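Local atomic coordinates of nisin leader peptide-processing serine protease NisP (Lactococcus lactis subsp. lactis, PDB entry 4MZD), a protein that removes the leader peptide from the precursor of the antibiotic nisin, probably as a subtilisin-like serine endopeptidase of the S8 family. Residues 142-146 against 340-344; 150-155 against 353-358; 207-211 against 259-263; 210-216 against 268-274. All coordinates share one frame; numbering follows the deposited sequence.

In the fold
From the N terminus, the chain first passes 142-146 and 150-155, the loop before helix 147-156 and the helix itself. Their partners come some 200 residues later, so contact 1 closes on the hairpin turn at 340-344, contact 2 on 353-358 at the head of helix 356-370, and the two loops cross; a probable hydrogen bond between T341 OG1 and E150 OE2 joins them. Contacts 3 and 4 lie within both long loops and share M210 and I211 at the end of strand 200-210. Contact 3 closes on helix 256-264 and contact 4 on the segment leading to strand 275-278, with I260 and L263 packing between them. Contacts 2 and 3 are about 25 Å apart between centres.

Contact 1 (142-146 against 340-344); sequences VDKMG and TTNTG
G146 and N342 bring the two backbones together, their CA atoms 4.9 Å apart, where neither segment is a regular helix or strand. On one side 142-146 winds into the N-cap of helix 147-156, with G146 itself the cap residue at a positive phi of 119°. On the other, T341 to G344 form a type I beta turn, and N342 follows T341 at its first corner.

The N342 side chain carries the contact. Its CG sits between the backbone N and the carbonyl carbon, which turns the amide over the curled loop. N342 ND2 donates to D143 O across 3.0 Å in a nearly straight bond. The acceptor lies in the amide plane, whereas ND2 stands above the plane of the D143 carbonyl. A water 3.0 Å from N342 ND2 takes a second N-H and gives a proton to K144 O, 2.7 Å away. N342 CG also rests 3.6 Å from G146 CA. Behind this grip, D143 holds the loop's curl: D143 OD1 accepts from M145 N at 3.0 Å and G146 N at 2.8 Å, both from the same face of the carboxylate, as in an Asx turn and Asx motif.

S101 OG, just past strand 95-100, also binds D143 OD1, and T149 OG1 of helix 147-156 binds D143 OD2, tying the loop to both. That helix begins with H147, predicted to belong to the charge relay. N342 reaches the loop ahead of the helix from the turn joining strands 337-340 and 346-349, while T341 OG1 bonds to E150 farther along the helix.

Contact 2 (150-155 against 353-358); sequences EVAGQI and SFATPK
F354 brings its ring against E150 and V151 because chi1 (-53°) sets CG beside the backbone N. The bend of Q154 at chi2 (-65°) turns OE1 toward K358, and the bend of K358 at chi4 (76°) turns NZ back to it, the two chains lying side by side.

The ring tip meets the helix obliquely, with E150 CB 3.5 Å from F354 CE1, while V151 N lies at the ring edge. P357 fills the groove between V151, Q154 and I155. P357 CG lies 3.5 Å from Q154 CB, and P357 CB is pressed to 3.4 Å from I155 CG1, closer than two such carbons normally sit. S353, predicted to be in the charge relay, meets V151 CG2 through its carbonyl O at 3.6 Å, and its OG is hydrogen-bonded to H147 NE2 and R488 O.

K358 NZ donates to Q154 OE1 over 2.7 Å, tilted somewhat from the carbonyl plane, and to F354 O over 3.2 Å from above its carbonyl. D74 OD2, in a salt bridge, and P311 O also hold it. Four oxygens thus surround a buried ammonium, which would probably favour its charged form.

Contact 3 (207-211 against 259-263); sequences QYLMI and MINFL
Y208 and F262 supply the aromatic part of the contact. Their ring centroids lie 5.5 Å apart with planes at 76°, an oblique meeting in which F262 CE2 comes to 3.7 Å from Y208 CE2. The remaining contacts are apolar. The M259 side chain is modelled in two conformations; in one of them, bent at chi3, M259 CE lies near the other lateral edge of the tyrosine ring, 3.8 Å from Y208 CD1, also obliquely. L263 CD2 lies 4.0 Å from Y208 CB, at the root of the tyrosine side chain, and L263 CD1 lies 4.3 Å from M210 CB. Two residues on, facing the same side, M210 holds its CG anti to the backbone N (chi1 -164°) and sends M210 SD to 3.7 Å from I260 CD1, the two chains crossing at a slant.

In the fold this is helix-on-sheet packing at the C-terminal end of strand 200-210 in the main sheet of the subtilisin-like domain. Strand 207-210 and helix 259-263 run at 107° to each other, their axes 10.4 Å apart. Y208 and M210 point toward the helix, while L209 between them packs on helix 222-238 from the opposite face. Strand 275-278 pairs antiparallel with 200-210, and V275 adds its side chain to I260 and L263.

No hydrogen bond crosses between strand and helix, and the polar groups here are met from outside. Y208 OH bonds D249 and N302, and Y208 O accepts from R267. The Y208 ring also receives a cation-pi contact from R488, which follows strand 486-487, itself paired antiparallel with 200-210.

Contact 4 (210-216 against 268-274); sequences MISGSYD and SIKVPGK
The Y215 ring meets S268 at its edge, the S268 carbonyl carbon lying in the ring plane, and I269 CG1 approaches obliquely to 3.8 Å from Y215 CE1. Over the centre of one face sits the methyl M210 CE, 4.0 Å above the plane of the Y215 ring.

Between the chains a short antiparallel ladder forms. S214 N donates to V271 O (2.8 Å), and S214 O accepts from both K270 N and V271 N, 2.9 Å from each. Two residues thus face one, a classic beta bulge, beyond which Y215 and I269 form a non-hydrogen-bonded pair and D216 N donates to S268 O (3.0 Å). Toward the other end, I211 N bonds K274 O. S212 OG, at chi1 65°, accepts from K274 N at 2.8 Å in place of a backbone acceptor. G213 and G273 let the backbones close to 4.0 Å between their CA atoms, and M210 SD takes a weak hydrogen bond from G273 N.

The ladder extends strand 200-210 past its end and leads into strand 275-278. I269 packs on L263 of helix 256-264, I211 on Y222 and Y225 of helix 222-238, and Y215 OH bonds D221 and R267.

Contact 1 (142-146 against 340-344)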
loop_
_atom_site.group_PDB
_atom_site.type_symbol
_atom_site.label_atom_id
_atom_site.label_comp_id
_atom_site.label_asym_id
_atom_site.label_seq_id
_atom_site.Cartn_x
_atom_site.Cartn_y
_atom_site.Cartn_z
ATOM N N VAL A 142 9.211 8.425 13.461
ATOM C CA VAL A 142 9.602 9.454 12.505
ATOM C C VAL A 142 9.981 8.830 11.155
ATOM O O VAL A 142 10.676 7.816 11.101
ATOM C CB VAL A 142 10.771 10.289 13.065
ATOM C CG1 VAL A 142 11.324 11.234 12.012
ATOM C CG2 VAL A 142 10.319 11.051 14.313
ATOM N N ASP A 143 9.522 9.450 10.076
ATOM C CA ASP A 143 9.746 8.949 8.727
ATOM C C ASP A 143 11.079 9.466 8.197
ATOM O O ASP A 143 11.213 10.653 7.877
ATOM C CB ASP A 143 8.597 9.414 7.834
ATOM C CG ASP A 143 8.708 8.919 6.412
ATOM O OD1 ASP A 143 9.574 8.062 6.118
ATOM O OD2 ASP A 143 7.904 9.388 5.583
ATOM N N LYS A 144 12.059 8.570 8.101
ATOM C CA LYS A 144 13.385 8.919 7.597
ATOM C C LYS A 144 13.468 8.839 6.069
ATOM O O LYS A 144 14.434 9.307 5.470
ATOM C CB LYS A 144 14.442 7.981 8.193
ATOM C CG LYS A 144 14.581 8.010 9.711
ATOM C CD LYS A 144 15.707 7.066 10.144
ATOM C CE LYS A 144 16.034 7.168 11.633
ATOM N NZ LYS A 144 15.240 6.231 12.485
ATOM N N MET A 145 12.472 8.218 5.447
ATOM C CA MET A 145 12.501 7.905 4.020
ATOM C C MET A 145 11.666 8.870 3.187
ATOM O O MET A 145 12.127 9.402 2.174
ATOM C CB MET A 145 11.997 6.475 3.789
ATOM C CG MET A 145 12.947 5.378 4.248
ATOM S SD MET A 145 12.367 3.676 3.924
ATOM C CE MET A 145 11.381 3.944 2.470
ATOM N N GLY A 146 10.423 9.067 3.615
ATOM C CA GLY A 146 9.450 9.842 2.867
ATOM C C GLY A 146 8.252 8.995 2.489
ATOM O O GLY A 146 7.127 9.487 2.409
ATOM N N THR A 340 2.040 14.317 -0.213
ATOM C CA THR A 340 2.784 14.847 0.923
ATOM C C THR A 340 4.086 14.087 1.133
ATOM O O THR A 340 4.119 12.877 0.956
ATOM C CB THR A 340 1.946 14.701 2.203
ATOM O OG1 THR A 340 1.458 13.362 2.297
ATOM C CG2 THR A 340 0.736 15.621 2.171
ATOM N N THR A 341 5.152 14.771 1.530
ATOM C CA THR A 341 6.375 14.048 1.865
ATOM C C THR A 341 7.064 14.618 3.113
ATOM O O THR A 341 6.610 15.614 3.691
ATOM C CB THR A 341 7.312 13.902 0.649
ATOM O OG1 THR A 341 8.328 12.932 0.936
ATOM C CG2 THR A 341 7.929 15.235 0.280
ATOM N N ASN A 342 8.145 13.966 3.540
ATOM C CA ASN A 342 8.737 14.233 4.852
ATOM C C ASN A 342 9.634 15.468 4.909
ATOM O O ASN A 342 10.340 15.685 5.896
ATOM C CB ASN A 342 9.461 12.997 5.392
ATOM C CG ASN A 342 10.726 12.701 4.639
ATOM O OD1 ASN A 342 10.921 13.196 3.536
ATOM N ND2 ASN A 342 11.596 11.891 5.225
ATOM N N THR A 343 9.570 16.291 3.871
ATOM C CA THR A 343 10.168 17.616 3.897
ATOM C C THR A 343 9.220 18.640 4.522
ATOM O O THR A 343 9.613 19.772 4.786
ATOM C CB THR A 343 10.418 18.100 2.470
ATOM O OG1 THR A 343 9.178 18.063 1.753
ATOM C CG2 THR A 343 11.455 17.226 1.764
ATOM N N GLY A 344 7.963 18.252 4.716
ATOM C CA GLY A 344 6.915 19.180 5.102
ATOM C C GLY A 344 6.161 19.719 3.901
ATOM O O GLY A 344 5.198 20.469 4.056
HETATM O O HOH W 1 14.235 11.537 3.941
#

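Contact 2 (150-155 against 353-358)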
loop_
_atom_site.group_PDB
_atom_site.type_symbol
_atom_site.label_atom_id
_atom_site.label_comp_id
_atom_site.label_asym_id
_atom_site.label_seq_id
_atom_site.Cartn_x
_atom_site.Cartn_y
_atom_site.Cartn_z
ATOM N N GLU A 150 4.225 9.895 2.263
ATOM C CA GLU A 150 3.634 9.931 0.929
ATOM C C GLU A 150 2.378 9.052 0.867
ATOM O O GLU A 150 1.350 9.454 0.300
ATOM C CB GLU A 150 4.690 9.515 -0.103
ATOM C CG GLU A 150 5.818 10.537 -0.219
ATOM C CD GLU A 150 7.135 9.981 -0.717
ATOM O OE1 GLU A 150 7.196 8.809 -1.137
ATOM O OE2 GLU A 150 8.127 10.747 -0.681
ATOM N N VAL A 151 2.461 7.869 1.467
ATOM C CA VAL A 151 1.325 6.967 1.565
ATOM C C VAL A 151 0.224 7.583 2.443
ATOM O O VAL A 151 -0.955 7.568 2.074
ATOM C CB VAL A 151 1.780 5.605 2.133
ATOM C CG1 VAL A 151 0.596 4.741 2.536
ATOM C CG2 VAL A 151 2.652 4.885 1.116
ATOM N N ALA A 152 0.606 8.140 3.593
ATOM C CA ALA A 152 -0.384 8.725 4.495
ATOM C C ALA A 152 -1.195 9.824 3.820
ATOM O O ALA A 152 -2.408 9.907 4.023
ATOM C CB ALA A 152 0.276 9.255 5.749
ATOM N N GLY A 153 -0.540 10.662 3.023
ATOM C CA GLY A 153 -1.250 11.735 2.352
ATOM C C GLY A 153 -2.358 11.216 1.450
ATOM O O GLY A 153 -3.430 11.830 1.355
ATOM N N GLN A 154 -2.110 10.088 0.787
ATOM C CA GLN A 154 -3.114 9.503 -0.090
ATOM C C GLN A 154 -4.365 9.079 0.670
ATOM O O GLN A 154 -5.463 9.070 0.105
ATOM C CB GLN A 154 -2.539 8.302 -0.843
ATOM C CG GLN A 154 -1.436 8.686 -1.798
ATOM C CD GLN A 154 -1.960 9.559 -2.898
ATOM O OE1 GLN A 154 -2.735 9.103 -3.735
ATOM N NE2 GLN A 154 -1.595 10.845 -2.871
ATOM N N ILE A 155 -4.198 8.693 1.934
ATOM C CA ILE A 155 -5.334 8.324 2.755
ATOM C C ILE A 155 -6.082 9.552 3.273
ATOM O O ILE A 155 -7.304 9.630 3.139
ATOM C CB ILE A 155 -4.911 7.464 3.971
ATOM C CG1 ILE A 155 -4.130 6.231 3.509
ATOM C CG2 ILE A 155 -6.126 7.041 4.779
ATOM C CD1 ILE A 155 -3.570 5.398 4.632
ATOM N N SER A 353 2.228 1.328 -4.132
ATOM C CA SER A 353 2.120 1.846 -2.770
ATOM C C SER A 353 1.202 3.055 -2.643
ATOM O O SER A 353 0.809 3.382 -1.530
ATOM C CB SER A 353 3.483 2.232 -2.225
ATOM O OG SER A 353 4.080 3.212 -3.037
ATOM N N PHE A 354 0.893 3.721 -3.754
ATOM C CA PHE A 354 0.058 4.913 -3.733
ATOM C C PHE A 354 -1.353 4.663 -4.246
ATOM O O PHE A 354 -2.234 5.508 -4.071
ATOM C CB PHE A 354 0.770 6.055 -4.452
ATOM C CG PHE A 354 2.139 6.279 -3.914
ATOM C CD1 PHE A 354 2.306 6.719 -2.604
ATOM C CD2 PHE A 354 3.259 5.962 -4.657
ATOM C CE1 PHE A 354 3.562 6.865 -2.067
ATOM C CE2 PHE A 354 4.531 6.121 -4.120
ATOM C CZ PHE A 354 4.677 6.576 -2.820
ATOM N N ALA A 355 -1.563 3.495 -4.858
ATOM C CA ALA A 355 -2.901 3.002 -5.179
ATOM C C ALA A 355 -3.542 2.386 -3.936
ATOM O O ALA A 355 -4.712 2.617 -3.637
ATOM C CB ALA A 355 -2.819 1.970 -6.299
ATOM N N THR A 356 -2.749 1.600 -3.215
ATOM C CA THR A 356 -3.182 0.889 -2.018
ATOM C C THR A 356 -3.889 1.783 -0.984
ATOM O O THR A 356 -4.992 1.465 -0.555
ATOM C CB THR A 356 -1.983 0.107 -1.441
ATOM O OG1 THR A 356 -1.488 -0.770 -2.459
ATOM C CG2 THR A 356 -2.377 -0.737 -0.250
ATOM N N PRO A 357 -3.286 2.927 -0.608
ATOM C CA PRO A 357 -3.936 3.793 0.385
ATOM C C PRO A 357 -5.236 4.415 -0.104
ATOM O O PRO A 357 -6.081 4.767 0.729
ATOM C CB PRO A 357 -2.884 4.883 0.652
ATOM C CG PRO A 357 -1.959 4.824 -0.535
ATOM C CD PRO A 357 -1.905 3.362 -0.866
ATOM N N LYS A 358 -5.393 4.588 -1.411
ATOM C CA LYS A 358 -6.665 5.079 -1.927
ATOM C C LYS A 358 -7.763 4.070 -1.595
ATOM O O LYS A 358 -8.853 4.430 -1.159
ATOM C CB LYS A 358 -6.601 5.319 -3.436
ATOM C CG LYS A 358 -5.643 6.422 -3.862
ATOM C CD LYS A 358 -5.752 6.635 -5.374
ATOM C CE LYS A 358 -5.041 7.880 -5.886
ATOM N NZ LYS A 358 -3.563 7.743 -5.967
#

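Contact 3 (207-211 against 259-263)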
loop_
_atom_site.group_PDB
_atom_site.type_symbol
_atom_site.label_atom_id
_atom_site.label_comp_id
_atom_site.label_asym_id
_atom_site.label_seq_id
_atom_site.Cartn_x
_atom_site.Cartn_y
_atom_site.Cartn_z
ATOM N N GLN A 207 6.983 -8.667 -0.563
ATOM C CA GLN A 207 8.122 -9.482 -0.954
ATOM C C GLN A 207 7.612 -10.714 -1.688
ATOM O O GLN A 207 6.473 -11.154 -1.480
ATOM C CB GLN A 207 8.910 -9.938 0.276
ATOM C CG GLN A 207 8.114 -10.888 1.153
ATOM C CD GLN A 207 8.734 -11.142 2.518
ATOM O OE1 GLN A 207 8.128 -10.840 3.534
ATOM N NE2 GLN A 207 9.924 -11.716 2.545
ATOM N N TYR A 208 8.464 -11.292 -2.526
ATOM C CA TYR A 208 8.125 -12.552 -3.175
ATOM C C TYR A 208 8.633 -13.727 -2.351
ATOM O O TYR A 208 9.798 -13.750 -1.920
ATOM C CB TYR A 208 8.691 -12.621 -4.601
ATOM C CG TYR A 208 8.210 -11.473 -5.445
ATOM C CD1 TYR A 208 6.867 -11.352 -5.779
ATOM C CD2 TYR A 208 9.082 -10.485 -5.870
ATOM C CE1 TYR A 208 6.405 -10.280 -6.514
ATOM C CE2 TYR A 208 8.630 -9.406 -6.613
ATOM C CZ TYR A 208 7.290 -9.314 -6.931
ATOM O OH TYR A 208 6.818 -8.248 -7.662
ATOM N N LEU A 209 7.750 -14.699 -2.140
ATOM C CA LEU A 209 8.070 -15.911 -1.395
ATOM C C LEU A 209 7.901 -17.119 -2.307
ATOM O O LEU A 209 6.874 -17.250 -2.975
ATOM C CB LEU A 209 7.124 -16.055 -0.203
ATOM C CG LEU A 209 7.128 -14.903 0.808
ATOM C CD1 LEU A 209 6.073 -15.130 1.871
ATOM C CD2 LEU A 209 8.498 -14.740 1.447
ATOM N N MET A 210 8.902 -17.998 -2.335
ATOM C CA MET A 210 8.764 -19.275 -3.030
ATOM C C MET A 210 8.414 -20.294 -1.957
ATOM O O MET A 210 9.242 -20.606 -1.098
ATOM C CB MET A 210 10.056 -19.650 -3.766
ATOM C CG MET A 210 9.871 -20.757 -4.826
ATOM S SD MET A 210 11.372 -21.202 -5.831
ATOM C CE MET A 210 12.272 -22.186 -4.611
ATOM N N ILE A 211 7.178 -20.784 -1.986
ATOM C CA ILE A 211 6.637 -21.524 -0.848
ATOM C C ILE A 211 6.634 -23.038 -1.044
ATOM O O ILE A 211 6.197 -23.776 -0.165
ATOM C CB ILE A 211 5.228 -21.028 -0.448
ATOM C CG1 ILE A 211 4.217 -21.236 -1.581
ATOM C CG2 ILE A 211 5.290 -19.570 -0.054
ATOM C CD1 ILE A 211 2.770 -21.027 -1.154
ATOM N N MET A 259 7.511 -15.670 -12.856
ATOM C CA MET A 259 7.928 -15.275 -11.511
ATOM C C MET A 259 9.202 -16.006 -11.087
ATOM O O MET A 259 10.059 -15.436 -10.411
ATOM C CB MET A 259 6.811 -15.512 -10.489
ATOM C CG MET A 259 5.579 -14.641 -10.698
ATOM S SD MET A 259 4.373 -14.753 -9.346
ATOM C CE MET A 259 4.866 -13.387 -8.287
ATOM N N ILE A 260 9.325 -17.270 -11.477
ATOM C CA ILE A 260 10.553 -18.002 -11.221
ATOM C C ILE A 260 11.725 -17.372 -11.977
ATOM O O ILE A 260 12.803 -17.180 -11.415
ATOM C CB ILE A 260 10.409 -19.480 -11.602
ATOM C CG1 ILE A 260 9.545 -20.197 -10.564
ATOM C CG2 ILE A 260 11.780 -20.150 -11.697
ATOM C CD1 ILE A 260 10.220 -20.349 -9.220
ATOM N N ASN A 261 11.512 -17.054 -13.249
ATOM C CA ASN A 261 12.552 -16.406 -14.042
ATOM C C ASN A 261 12.994 -15.091 -13.414
ATOM O O ASN A 261 14.178 -14.758 -13.416
ATOM C CB ASN A 261 12.082 -16.169 -15.476
ATOM C CG ASN A 261 11.874 -17.457 -16.238
ATOM O OD1 ASN A 261 12.326 -18.521 -15.815
ATOM N ND2 ASN A 261 11.191 -17.368 -17.374
ATOM N N PHE A 262 12.037 -14.345 -12.876
ATOM C CA PHE A 262 12.349 -13.103 -12.184
ATOM C C PHE A 262 13.215 -13.400 -10.958
ATOM O O PHE A 262 14.255 -12.778 -10.761
ATOM C CB PHE A 262 11.057 -12.366 -11.810
ATOM C CG PHE A 262 11.274 -11.102 -11.026
ATOM C CD1 PHE A 262 11.475 -9.889 -11.670
ATOM C CD2 PHE A 262 11.260 -11.123 -9.642
ATOM C CE1 PHE A 262 11.669 -8.723 -10.941
ATOM C CE2 PHE A 262 11.451 -9.964 -8.910
ATOM C CZ PHE A 262 11.656 -8.766 -9.560
ATOM N N LEU A 263 12.808 -14.381 -10.158
ATOM C CA LEU A 263 13.545 -14.707 -8.938
ATOM C C LEU A 263 14.965 -15.186 -9.211
ATOM O O LEU A 263 15.870 -14.957 -8.407
ATOM C CB LEU A 263 12.809 -15.758 -8.107
ATOM C CG LEU A 263 11.542 -15.316 -7.382
ATOM C CD1 LEU A 263 11.116 -16.397 -6.403
ATOM C CD2 LEU A 263 11.781 -14.001 -6.657
#

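Contact 4 (210-216 against 268-274)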
loop_
_atom_site.group_PDB
_atom_site.type_symbol
_atom_site.label_atom_id
_atom_site.label_comp_id
_atom_site.label_asym_id
_atom_site.label_seq_id
_atom_site.Cartn_x
_atom_site.Cartn_y
_atom_site.Cartn_z
ATOM N N MET A 210 8.902 -17.998 -2.335
ATOM C CA MET A 210 8.764 -19.275 -3.030
ATOM C C MET A 210 8.414 -20.294 -1.957
ATOM O O MET A 210 9.242 -20.606 -1.098
ATOM C CB MET A 210 10.056 -19.650 -3.766
ATOM C CG MET A 210 9.871 -20.757 -4.826
ATOM S SD MET A 210 11.372 -21.202 -5.831
ATOM C CE MET A 210 12.272 -22.186 -4.611
ATOM N N ILE A 211 7.178 -20.784 -1.986
ATOM C CA ILE A 211 6.637 -21.524 -0.848
ATOM C C ILE A 211 6.634 -23.038 -1.044
ATOM O O ILE A 211 6.197 -23.776 -0.165
ATOM C CB ILE A 211 5.228 -21.028 -0.448
ATOM C CG1 ILE A 211 4.217 -21.236 -1.581
ATOM C CG2 ILE A 211 5.290 -19.570 -0.054
ATOM C CD1 ILE A 211 2.770 -21.027 -1.154
ATOM N N SER A 212 7.114 -23.494 -2.197
ATOM C CA SER A 212 7.377 -24.915 -2.426
ATOM C C SER A 212 8.676 -24.997 -3.219
ATOM O O SER A 212 9.283 -23.968 -3.518
ATOM C CB SER A 212 6.212 -25.596 -3.156
ATOM O OG SER A 212 6.035 -25.096 -4.468
ATOM N N GLY A 213 9.117 -26.205 -3.550
ATOM C CA GLY A 213 10.398 -26.346 -4.211
ATOM C C GLY A 213 11.539 -26.047 -3.257
ATOM O O GLY A 213 11.382 -26.121 -2.036
ATOM N N SER A 214 12.699 -25.715 -3.807
ATOM C CA SER A 214 13.872 -25.492 -2.973
ATOM C C SER A 214 14.896 -24.578 -3.615
ATOM O O SER A 214 15.084 -24.577 -4.834
ATOM C CB SER A 214 14.535 -26.823 -2.613
ATOM O OG SER A 214 14.962 -27.499 -3.780
ATOM N N TYR A 215 15.552 -23.793 -2.771
ATOM C CA TYR A 215 16.741 -23.068 -3.176
ATOM C C TYR A 215 17.947 -24.002 -3.049
ATOM O O TYR A 215 17.811 -25.153 -2.629
ATOM C CB TYR A 215 16.930 -21.843 -2.295
ATOM C CG TYR A 215 15.819 -20.825 -2.414
ATOM C CD1 TYR A 215 15.796 -19.924 -3.465
ATOM C CD2 TYR A 215 14.800 -20.761 -1.473
ATOM C CE1 TYR A 215 14.796 -18.986 -3.581
ATOM C CE2 TYR A 215 13.788 -19.824 -1.580
ATOM C CZ TYR A 215 13.791 -18.932 -2.638
ATOM O OH TYR A 215 12.812 -17.960 -2.769
ATOM N N ASP A 216 19.127 -23.509 -3.408
ATOM C CA ASP A 216 20.336 -24.324 -3.336
ATOM C C ASP A 216 20.553 -24.905 -1.941
ATOM O O ASP A 216 21.129 -25.983 -1.799
ATOM C CB ASP A 216 21.569 -23.526 -3.774
ATOM C CG ASP A 216 21.675 -23.394 -5.283
ATOM O OD1 ASP A 216 20.896 -24.059 -6.000
ATOM O OD2 ASP A 216 22.552 -22.639 -5.755
ATOM N N SER A 268 19.169 -18.102 -5.702
ATOM C CA SER A 268 19.715 -19.351 -6.216
ATOM C C SER A 268 18.696 -20.480 -6.070
ATOM O O SER A 268 18.578 -21.089 -5.008
ATOM C CB SER A 268 21.005 -19.707 -5.478
ATOM O OG SER A 268 21.935 -18.635 -5.533
ATOM N N ILE A 269 17.969 -20.755 -7.148
ATOM C CA ILE A 269 16.876 -21.725 -7.124
ATOM C C ILE A 269 17.314 -23.086 -7.662
ATOM O O ILE A 269 17.929 -23.174 -8.723
ATOM C CB ILE A 269 15.667 -21.202 -7.932
ATOM C CG1 ILE A 269 15.120 -19.922 -7.287
ATOM C CG2 ILE A 269 14.594 -22.275 -8.051
ATOM C CD1 ILE A 269 14.057 -19.215 -8.095
ATOM N N LYS A 270 16.998 -24.144 -6.919
ATOM C CA LYS A 270 17.385 -25.499 -7.296
ATOM C C LYS A 270 16.215 -26.244 -7.933
ATOM O O LYS A 270 16.334 -26.788 -9.035
ATOM C CB LYS A 270 17.879 -26.271 -6.073
ATOM C CG LYS A 270 18.363 -27.676 -6.402
ATOM C CD LYS A 270 18.184 -28.641 -5.239
ATOM C CE LYS A 270 19.161 -28.363 -4.107
ATOM N NZ LYS A 270 18.815 -27.136 -3.344
ATOM N N VAL A 271 15.097 -26.292 -7.216
ATOM C CA VAL A 271 13.862 -26.861 -7.736
ATOM C C VAL A 271 12.786 -25.787 -7.661
ATOM O O VAL A 271 12.399 -25.373 -6.567
ATOM C CB VAL A 271 13.413 -28.091 -6.924
ATOM C CG1 VAL A 271 12.106 -28.649 -7.476
ATOM C CG2 VAL A 271 14.496 -29.161 -6.936
ATOM N N PRO A 272 12.311 -25.308 -8.819
ATOM C CA PRO A 272 11.309 -24.237 -8.802
ATOM C C PRO A 272 10.032 -24.673 -8.102
ATOM O O PRO A 272 9.570 -25.800 -8.273
ATOM C CB PRO A 272 11.031 -23.988 -10.286
ATOM C CG PRO A 272 12.242 -24.497 -10.994
ATOM C CD PRO A 272 12.720 -25.666 -10.189
ATOM N N GLY A 273 9.477 -23.768 -7.308
ATOM C CA GLY A 273 8.208 -23.995 -6.654
ATOM C C GLY A 273 7.262 -22.832 -6.891
ATOM O O GLY A 273 7.537 -21.934 -7.694
ATOM N N LYS A 274 6.137 -22.845 -6.187
ATOM C CA LYS A 274 5.145 -21.786 -6.298
ATOM C C LYS A 274 5.663 -20.475 -5.723
ATOM O O LYS A 274 6.135 -20.430 -4.586
ATOM C CB LYS A 274 3.870 -22.200 -5.562
ATOM C CG LYS A 274 2.772 -21.144 -5.533
ATOM C CD LYS A 274 2.194 -20.851 -6.910
ATOM C CE LYS A 274 1.057 -19.839 -6.818
ATOM N NZ LYS A 274 0.372 -19.615 -8.123
HETATM O O HOH W 2 20.925 -22.065 -8.493
#